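Local coordinates for protein polymeric immunoglobulin receptor (Mus musculus, PDB 4NOF) that probably binds polymeric immunoglobulins and carries them across mucosal epithelia, here represented by its second immunoglobulin-like V-type domain, at residues E54-P58 and S59-R63. Numbering follows the deposited sequence.
Sequences EKVNP and SYIGR
N57 and Y60 close a type I beta-turn, N57-P58-S59-Y60, in the loop that leads from strand 46-51 of one sheet to strand 64-67 of the other in this V-set immunoglobulin domain. The backbone N of Y60 donates to O of N57 at 2.8 Å. The same asparagine forms an Asx turn over its successor: OD1 of N57 accepts the N-H of S59, with N of S59 also 2.8 Å away and a 158° angle at the hydrogen. With CG anti to the backbone N (chi1 -177°), the N57 amide lies beside the carbonyl carbon of its own residue and turns OD1 to the N-H of S59. A water donates to OD1 of N57 and is hydrogen-bonded to OG of S59, 2.8 Å away, so OD1 has two donors. ND2 of N57 reaches back to O of L48, tying the turn to strand 46-51.

Side-chain packing flanks these bonds. V56 and I61 cross at about a right angle, with CG1 of V56 3.8 Å from CG1 of I61, while CG2 of V56 lies 4.2 Å from CB of Y60. The amide and ring planes of N57 and Y60 stand 72° apart, and CG of N57 lies at the ring edge. The buried tyrosine extends inward past V49 and I80, and its polar end hydrogen-bonds the hydroxyl of Y91.

A second turn, type II, follows, with N of R63 bonded to O of Y60. The R63 guanidinium forms a salt bridge with D87, an Arg-Asp pairing familiar in V-set domains. Its NH2 sits over one face of the Y60 ring, towards the rim, and donates to O of S59 at 3.0 Å, with that oxygen nearly in the guanidinium plane.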
loop_
_atom_site.group_PDB
_atom_site.type_symbol
_atom_site.label_atom_id
_atom_site.label_comp_id
_atom_site.label_asym_id
_atom_site.label_seq_id
_atom_site.Cartn_x
_atom_site.Cartn_y
_atom_site.Cartn_z
ATOM N N GLU A 54 -13.584 -3.170 -1.425
ATOM C CA GLU A 54 -14.012 -1.899 -0.868
ATOM C C GLU A 54 -13.954 -1.853 0.653
ATOM O O GLU A 54 -14.418 -0.879 1.218
ATOM C CB GLU A 54 -15.396 -1.473 -1.376
ATOM C CG GLU A 54 -15.440 -1.267 -2.888
ATOM C CD GLU A 54 -14.759 0.025 -3.322
ATOM O OE1 GLU A 54 -14.935 1.069 -2.639
ATOM O OE2 GLU A 54 -14.060 0.013 -4.360
ATOM N N LYS A 55 -13.340 -2.859 1.281
ATOM C CA LYS A 55 -13.106 -2.780 2.732
ATOM C C LYS A 55 -11.976 -1.810 2.992
ATOM O O LYS A 55 -10.970 -1.803 2.250
ATOM C CB LYS A 55 -12.762 -4.148 3.314
ATOM C CG LYS A 55 -13.905 -5.109 3.255
ATOM C CD LYS A 55 -13.660 -6.362 4.093
ATOM C CE LYS A 55 -14.785 -7.337 3.849
ATOM N NZ LYS A 55 -14.768 -7.899 2.456
ATOM N N VAL A 56 -12.121 -0.999 4.032
ATOM C CA VAL A 56 -11.140 0.013 4.379
ATOM C C VAL A 56 -11.010 0.112 5.895
ATOM O O VAL A 56 -11.994 0.016 6.627
ATOM C CB VAL A 56 -11.464 1.373 3.724
ATOM C CG1 VAL A 56 -12.785 1.926 4.215
ATOM C CG2 VAL A 56 -10.372 2.403 3.967
ATOM N N ASN A 57 -9.788 0.300 6.342
ATOM C CA ASN A 57 -9.498 0.540 7.780
ATOM C C ASN A 57 -10.123 1.854 8.186
ATOM O O ASN A 57 -9.946 2.858 7.520
ATOM C CB ASN A 57 -7.969 0.598 7.869
ATOM C CG ASN A 57 -7.421 0.772 9.283
ATOM O OD1 ASN A 57 -7.942 1.535 10.091
ATOM N ND2 ASN A 57 -6.299 0.116 9.545
ATOM N N PRO A 58 -10.870 1.900 9.329
ATOM C CA PRO A 58 -11.448 3.175 9.777
ATOM C C PRO A 58 -10.479 4.339 9.904
ATOM O O PRO A 58 -10.891 5.503 9.735
ATOM C CB PRO A 58 -12.003 2.848 11.203
ATOM C CG PRO A 58 -12.043 1.397 11.319
ATOM C CD PRO A 58 -11.191 0.762 10.216
ATOM N N SER A 59 -9.202 4.058 10.156
ATOM C CA SER A 59 -8.192 5.111 10.229
ATOM C C SER A 59 -7.833 5.738 8.885
ATOM O O SER A 59 -7.208 6.810 8.861
ATOM C CB SER A 59 -6.927 4.606 10.915
ATOM O OG SER A 59 -7.221 4.233 12.266
ATOM N N TYR A 60 -8.264 5.125 7.788
ATOM C CA TYR A 60 -7.958 5.596 6.443
ATOM C C TYR A 60 -9.187 5.929 5.607
ATOM O O TYR A 60 -9.069 6.393 4.496
ATOM C CB TYR A 60 -7.150 4.548 5.701
ATOM C CG TYR A 60 -5.751 4.307 6.198
ATOM C CD1 TYR A 60 -5.509 3.406 7.229
ATOM C CD2 TYR A 60 -4.655 4.930 5.604
ATOM C CE1 TYR A 60 -4.211 3.127 7.662
ATOM C CE2 TYR A 60 -3.356 4.656 6.035
ATOM C CZ TYR A 60 -3.134 3.766 7.069
ATOM O OH TYR A 60 -1.849 3.449 7.522
ATOM N N ILE A 61 -10.393 5.714 6.131
ATOM C CA ILE A 61 -11.557 5.947 5.288
ATOM C C ILE A 61 -11.630 7.432 4.918
ATOM O O ILE A 61 -11.268 8.318 5.714
ATOM C CB ILE A 61 -12.875 5.448 5.918
ATOM C CG1 ILE A 61 -13.973 5.441 4.847
ATOM C CG2 ILE A 61 -13.192 6.264 7.141
ATOM C CD1 ILE A 61 -15.240 4.702 5.179
ATOM N N GLY A 62 -11.995 7.672 3.671
ATOM C CA GLY A 62 -12.009 9.031 3.109
ATOM C C GLY A 62 -10.649 9.543 2.650
ATOM O O GLY A 62 -10.568 10.622 2.058
ATOM N N ARG A 63 -9.589 8.792 2.943
ATOM C CA ARG A 63 -8.204 9.183 2.611
ATOM C C ARG A 63 -7.504 8.216 1.691
ATOM O O ARG A 63 -6.476 8.561 1.119
ATOM C CB ARG A 63 -7.313 9.280 3.867
ATOM C CG ARG A 63 -7.829 10.135 4.969
ATOM C CD ARG A 63 -6.748 10.421 6.009
ATOM N NE ARG A 63 -6.297 9.308 6.823
ATOM C CZ ARG A 63 -5.019 8.903 6.912
ATOM N NH1 ARG A 63 -4.084 9.497 6.194
ATOM N NH2 ARG A 63 -4.678 7.901 7.722
HETATM O O HOH W 1 -8.473 1.815 12.716
#